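Local coordinates for protein probable Rab-related GTPase (Acanthamoeba polyphaga mimivirus, PDB 5XC5) that binds GTP with magnesium as a Rab-type small GTPase and may take part in protein transport, at residues A[19-24]-A[155-160]; A[46-49]-A[53-56]. The protein carries 1 engineered substitution. All blocks are in the same frame, centred on the assembly; numbering follows the deposited sequence.

Contact 1 (A[19-24]-A[155-160]); sequences SSIVHQ and DTVNNL. With MG (magnesium ion), chain C; GTP (guanosine-5'-triphosphate), chain B.
With chi1 at 172°, Val157 turns CG1 away from its own backbone N, against Ile21, and leaves CG2 for Gln24. CG1 lies 3.6 Å from Ile21 O and CG2 3.8 Å from Gln24 CG, so the valine straddles one turn of helix 18-26. Gln24 has CG anti to its backbone N (chi1 -176°) and then bends at chi2, which lays its CB-CG portion across the valine while NE2 is hydrogen-bonded to Ser151 O. Ile21 adds CG2, 4.3 Å from Leu160 CD2, in looser apolar packing; Ile21 also touches Val117 of strand 113-119 and Phe161. The two helix segments run nearly perpendicular, at 88° with axes 9.7 Å apart, and no hydrogen bond joins them. This is the first helix of the Ras-like P-loop fold packed on the C-terminal helix 154-169. The start of helix 18-26 serves the nucleotide: Ser19 OG binds magnesium at 2.1 Å and its N donates to GTP O1B, while Ser20 grips GTP O1A with both N and OG (2.7 Å from OG). Thr37, two waters and GTP atoms O1G and O1B complete the magnesium site, and Asp61 OD2 is hydrogen-bonded to Ser19 OG.

Contact 2 (A[46-49]-A[53-56]); sequences QVIA and KTLK
Val47 and Leu55 form the antiparallel hydrogen-bonded pair of this contact, each donating its N to the other's O: Val47 N to Leu55 O and Leu55 N to Val47 O are both 2.9 Å. A third bond, Ala49 N to Lys53 O, is straighter than either, with 172° at the hydrogen, and ties the strands where they enter the turn. With CG1 anti to the carbonyl carbon (chi1 -66°), Val47 has CG2 between backbone N and carbonyl carbon, which brings that methyl over the partner strand, 3.5 Å from Leu55 O. In Leu55, CG stands anti to the carbonyl carbon and beside the backbone N, and CD1 reaches Ala49 CB at 3.4 Å, tighter than usual for two carbons. Ile165 and Met168 of helix 154-169 cover this apolar side, Ile165 meeting Val47 and Ala49 and Met168 meeting Leu55. On the other face, Gln46, Ile48, Thr54 and Lys56 are exposed. Gln46 extends beyond CG and slants across both Lys56, CG to CG 3.8 Å, and Thr54, whose CG2 is 3.9 Å from Gln46 OE1. Lys56, with CG anti to its N (chi1 -166°), carries its chain away from Gln46, and NZ is hydrogen-bonded to Asn58 OD1 and Ser44 OG. CA-H...O contacts from Gln46 CA to Leu55 O and from Thr54 CA to Val47 O supplement the backbone bonds. Alternating faces, the antiparallel pairing and a short five-residue connection, 49-53, mark the turn end of a beta hairpin, formed by strands 41-48 and 54-61; in the Ras-like fold this hairpin supplies the sheet's sole antiparallel strand, 41-48, at one edge.

In the fold
Both contacts lean on helix 154-169 at different points along it: contact 1 uses residues 155-160 directly, while the apolar face of contact 2 meets Ile165 and Met168 farther along. Their centres are about 17 Å apart and their nearest atoms about 8 Å, so they do not touch. All four touching residues of contact 1 are buried, and its centre is 9 Å from that of the chain, against 19 Å for contact 2, where half of the eight touching residues are exposed. In chemistry they also differ: contact 1 joins sequence-distant helices by van der Waals packing with no hydrogen bond between the segments, beside the nucleotide site, whereas contact 2 pairs neighbouring strands by backbone hydrogen bonding, away from any annotated site.

Contact 1 (A[19-24]-A[155-160])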
loop_
_atom_site.group_PDB
_atom_site.type_symbol
_atom_site.label_atom_id
_atom_site.label_comp_id
_atom_site.label_asym_id
_atom_site.label_seq_id
_atom_site.Cartn_x
_atom_site.Cartn_y
_atom_site.Cartn_z
ATOM N N SER A 19 -6.276 4.162 -3.640
ATOM C CA SER A 19 -7.099 3.784 -4.786
ATOM C C SER A 19 -6.447 4.190 -6.100
ATOM O O SER A 19 -6.530 3.459 -7.092
ATOM C CB SER A 19 -8.498 4.386 -4.668
ATOM O OG SER A 19 -9.149 3.937 -3.494
ATOM N N SER A 20 -5.791 5.348 -6.119
ATOM C CA SER A 20 -5.081 5.783 -7.319
ATOM C C SER A 20 -3.965 4.813 -7.689
ATOM O O SER A 20 -3.794 4.469 -8.867
ATOM C CB SER A 20 -4.534 7.190 -7.098
ATOM O OG SER A 20 -5.593 8.103 -6.897
ATOM N N ILE A 21 -3.221 4.334 -6.689
ATOM C CA ILE A 21 -2.181 3.337 -6.923
ATOM C C ILE A 21 -2.774 2.054 -7.497
ATOM O O ILE A 21 -2.278 1.513 -8.491
ATOM C CB ILE A 21 -1.399 3.081 -5.622
ATOM C CG1 ILE A 21 -0.433 4.237 -5.346
ATOM C CG2 ILE A 21 -0.658 1.767 -5.699
ATOM C CD1 ILE A 21 0.108 4.247 -3.918
ATOM N N VAL A 22 -3.859 1.557 -6.893
ATOM C CA VAL A 22 -4.427 0.300 -7.375
ATOM C C VAL A 22 -4.949 0.440 -8.799
ATOM O O VAL A 22 -4.740 -0.449 -9.636
ATOM C CB VAL A 22 -5.595 -0.098 -6.453
ATOM C CG1 VAL A 22 -6.526 -1.091 -7.158
ATOM C CG2 VAL A 22 -5.095 -0.653 -5.163
ATOM N N HIS A 23 -5.630 1.550 -9.100
ATOM C CA HIS A 23 -6.147 1.746 -10.453
ATOM C C HIS A 23 -5.009 1.811 -11.459
ATOM O O HIS A 23 -5.117 1.277 -12.567
ATOM C CB HIS A 23 -6.974 3.033 -10.530
ATOM C CG HIS A 23 -8.295 2.974 -9.816
ATOM N ND1 HIS A 23 -8.557 2.104 -8.779
ATOM C CD2 HIS A 23 -9.430 3.689 -9.999
ATOM C CE1 HIS A 23 -9.793 2.288 -8.350
ATOM N NE2 HIS A 23 -10.347 3.242 -9.079
ATOM N N GLN A 24 -3.904 2.462 -11.088
ATOM C CA GLN A 24 -2.759 2.531 -11.985
ATOM C C GLN A 24 -2.175 1.145 -12.230
ATOM O O GLN A 24 -1.842 0.793 -13.365
ATOM C CB GLN A 24 -1.718 3.477 -11.390
ATOM C CG GLN A 24 -0.498 3.725 -12.268
ATOM C CD GLN A 24 -0.827 4.533 -13.511
ATOM O OE1 GLN A 24 -1.022 3.977 -14.584
ATOM N NE2 GLN A 24 -0.888 5.856 -13.367
ATOM N N ASP A 155 5.687 3.778 -13.695
ATOM C CA ASP A 155 6.943 3.096 -13.397
ATOM C C ASP A 155 7.112 2.875 -11.897
ATOM O O ASP A 155 7.643 1.843 -11.467
ATOM C CB ASP A 155 8.125 3.885 -13.963
ATOM C CG ASP A 155 8.204 3.830 -15.474
ATOM O OD1 ASP A 155 7.337 3.191 -16.114
ATOM O OD2 ASP A 155 9.126 4.452 -16.031
ATOM N N THR A 156 6.643 3.820 -11.078
ATOM C CA THR A 156 6.776 3.626 -9.639
ATOM C C THR A 156 5.759 2.634 -9.100
ATOM O O THR A 156 6.043 1.930 -8.124
ATOM C CB THR A 156 6.654 4.947 -8.877
ATOM O OG1 THR A 156 5.287 5.375 -8.824
ATOM C CG2 THR A 156 7.539 6.035 -9.486
ATOM N N VAL A 157 4.590 2.532 -9.733
ATOM C CA VAL A 157 3.583 1.573 -9.289
ATOM C C VAL A 157 3.969 0.162 -9.704
ATOM O O VAL A 157 3.858 -0.788 -8.918
ATOM C CB VAL A 157 2.206 1.994 -9.831
ATOM C CG1 VAL A 157 1.162 0.923 -9.555
ATOM C CG2 VAL A 157 1.789 3.337 -9.233
ATOM N N ASN A 158 4.483 0.009 -10.923
ATOM C CA ASN A 158 5.019 -1.281 -11.332
ATOM C C ASN A 158 6.122 -1.740 -10.394
ATOM O O ASN A 158 6.203 -2.929 -10.041
ATOM C CB ASN A 158 5.534 -1.175 -12.767
ATOM C CG ASN A 158 6.226 -2.428 -13.234
ATOM O OD1 ASN A 158 7.452 -2.478 -13.303
ATOM N ND2 ASN A 158 5.446 -3.452 -13.556
ATOM N N ASN A 159 6.972 -0.811 -9.970
ATOM C CA ASN A 159 8.077 -1.160 -9.088
ATOM C C ASN A 159 7.572 -1.616 -7.723
ATOM O O ASN A 159 8.029 -2.636 -7.193
ATOM C CB ASN A 159 9.011 0.039 -8.941
ATOM C CG ASN A 159 10.227 -0.269 -8.095
ATOM O OD1 ASN A 159 11.055 -1.106 -8.461
ATOM N ND2 ASN A 159 10.341 0.397 -6.952
ATOM N N LEU A 160 6.636 -0.872 -7.130
ATOM C CA LEU A 160 6.197 -1.230 -5.783
ATOM C C LEU A 160 5.425 -2.544 -5.784
ATOM O O LEU A 160 5.600 -3.371 -4.879
ATOM C CB LEU A 160 5.439 -0.081 -5.101
ATOM C CG LEU A 160 3.998 0.224 -5.524
ATOM C CD1 LEU A 160 2.976 -0.614 -4.739
ATOM C CD2 LEU A 160 3.652 1.697 -5.384
HETATM MG MG MG C . -9.548 4.979 -1.753
HETATM P PG GTP B . -9.435 6.976 0.796
HETATM O O1G GTP B . -10.156 5.984 -0.094
HETATM O O2G GTP B . -10.325 8.109 1.215
HETATM O O3G GTP B . -8.762 6.311 1.977
HETATM O O3B GTP B . -8.257 7.741 -0.053
HETATM P PB GTP B . -7.146 7.064 -1.022
HETATM O O1B GTP B . -7.734 5.895 -1.787
HETATM O O2B GTP B . -5.913 6.730 -0.230
HETATM O O3A GTP B . -6.672 8.270 -1.989
HETATM P PA GTP B . -7.172 8.519 -3.516
HETATM O O1A GTP B . -6.547 7.487 -4.462
HETATM O O2A GTP B . -8.709 8.650 -3.558
HETATM O "O5'" GTP B . -6.444 9.939 -3.823
HETATM C "C5'" GTP B . -6.779 11.107 -3.103
HETATM C "C4'" GTP B . -6.377 12.337 -3.916
HETATM O "O4'" GTP B . -4.959 12.350 -4.001
HETATM C "C3'" GTP B . -6.908 12.333 -5.337
HETATM O "O3'" GTP B . -7.283 13.649 -5.716
HETATM C "C2'" GTP B . -5.714 11.897 -6.158
HETATM O "O2'" GTP B . -5.745 12.396 -7.476
HETATM C "C1'" GTP B . -4.556 12.452 -5.354
HETATM N N9 GTP B . -3.364 11.623 -5.579
HETATM C C8 GTP B . -3.274 10.256 -5.551
HETATM N N7 GTP B . -1.999 9.892 -5.798
HETATM C C5 GTP B . -1.272 11.023 -5.989
HETATM C C6 GTP B . 0.071 11.245 -6.270
HETATM O O6 GTP B . 0.908 10.335 -6.409
HETATM N N1 GTP B . 0.473 12.553 -6.406
HETATM C C2 GTP B . -0.393 13.616 -6.257
HETATM N N2 GTP B . 0.083 14.847 -6.398
HETATM N N3 GTP B . -1.723 13.409 -5.970
HETATM C C4 GTP B . -2.127 12.118 -5.850
HETATM O O HOH W 1 -8.645 3.374 -0.642
HETATM O O HOH W 2 -10.285 6.501 -2.972
#

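Contact 2 (A[46-49]-A[53-56])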
loop_
_atom_site.group_PDB
_atom_site.type_symbol
_atom_site.label_atom_id
_atom_site.label_comp_id
_atom_site.label_asym_id
_atom_site.label_seq_id
_atom_site.Cartn_x
_atom_site.Cartn_y
_atom_site.Cartn_z
ATOM N N GLN A 46 -3.338 -11.405 -12.443
ATOM C CA GLN A 46 -2.354 -12.471 -12.528
ATOM C C GLN A 46 -1.093 -11.942 -13.187
ATOM O O GLN A 46 -1.157 -11.288 -14.235
ATOM C CB GLN A 46 -2.901 -13.660 -13.310
ATOM C CG GLN A 46 -3.816 -14.524 -12.473
ATOM C CD GLN A 46 -4.318 -15.738 -13.211
ATOM O OE1 GLN A 46 -3.910 -16.863 -12.930
ATOM N NE2 GLN A 46 -5.226 -15.517 -14.151
ATOM N N VAL A 47 0.047 -12.223 -12.561
ATOM C CA VAL A 47 1.320 -11.635 -12.946
ATOM C C VAL A 47 2.368 -12.736 -13.015
ATOM O O VAL A 47 2.255 -13.778 -12.369
ATOM C CB VAL A 47 1.758 -10.539 -11.948
ATOM C CG1 VAL A 47 0.794 -9.372 -11.998
ATOM C CG2 VAL A 47 1.825 -11.100 -10.529
ATOM N N ILE A 48 3.404 -12.495 -13.806
ATOM C CA ILE A 48 4.532 -13.414 -13.889
ATOM C C ILE A 48 5.610 -12.936 -12.930
ATOM O O ILE A 48 6.132 -11.827 -13.081
ATOM C CB ILE A 48 5.080 -13.489 -15.318
ATOM C CG1 ILE A 48 3.979 -13.909 -16.295
ATOM C CG2 ILE A 48 6.286 -14.439 -15.362
ATOM C CD1 ILE A 48 4.408 -13.837 -17.748
ATOM N N ALA A 49 5.967 -13.773 -11.962
ATOM C CA ALA A 49 7.021 -13.413 -11.029
ATOM C C ALA A 49 8.390 -13.766 -11.610
ATOM O O ALA A 49 8.510 -14.471 -12.614
ATOM C CB ALA A 49 6.819 -14.114 -9.687
ATOM N N LYS A 53 6.916 -18.296 -11.947
ATOM C CA LYS A 53 5.574 -18.704 -11.565
ATOM C C LYS A 53 4.575 -17.588 -11.831
ATOM O O LYS A 53 4.895 -16.399 -11.727
ATOM C CB LYS A 53 5.532 -19.084 -10.088
ATOM C CG LYS A 53 6.442 -20.241 -9.701
ATOM C CD LYS A 53 6.888 -20.109 -8.247
ATOM C CE LYS A 53 5.835 -19.397 -7.401
ATOM N NZ LYS A 53 6.336 -19.029 -6.053
ATOM N N THR A 54 3.357 -17.980 -12.180
ATOM C CA THR A 54 2.253 -17.045 -12.271
ATOM C C THR A 54 1.586 -16.966 -10.907
ATOM O O THR A 54 1.271 -17.996 -10.299
ATOM C CB THR A 54 1.258 -17.499 -13.341
ATOM O OG1 THR A 54 1.865 -17.377 -14.632
ATOM C CG2 THR A 54 -0.008 -16.653 -13.315
ATOM N N LEU A 55 1.405 -15.743 -10.418
ATOM C CA LEU A 55 0.784 -15.481 -9.128
ATOM C C LEU A 55 -0.478 -14.668 -9.355
ATOM O O LEU A 55 -0.469 -13.691 -10.111
ATOM C CB LEU A 55 1.719 -14.707 -8.183
ATOM C CG LEU A 55 2.970 -15.370 -7.616
ATOM C CD1 LEU A 55 3.969 -15.699 -8.689
ATOM C CD2 LEU A 55 3.602 -14.470 -6.568
ATOM N N LYS A 56 -1.556 -15.080 -8.707
ATOM C CA LYS A 56 -2.792 -14.318 -8.701
ATOM C C LYS A 56 -2.787 -13.422 -7.469
ATOM O O LYS A 56 -2.768 -13.914 -6.333
ATOM C CB LYS A 56 -3.986 -15.265 -8.658
ATOM C CG LYS A 56 -5.327 -14.638 -8.988
ATOM C CD LYS A 56 -6.354 -15.740 -9.167
ATOM C CE LYS A 56 -7.734 -15.218 -9.467
ATOM N NZ LYS A 56 -8.402 -14.586 -8.287
#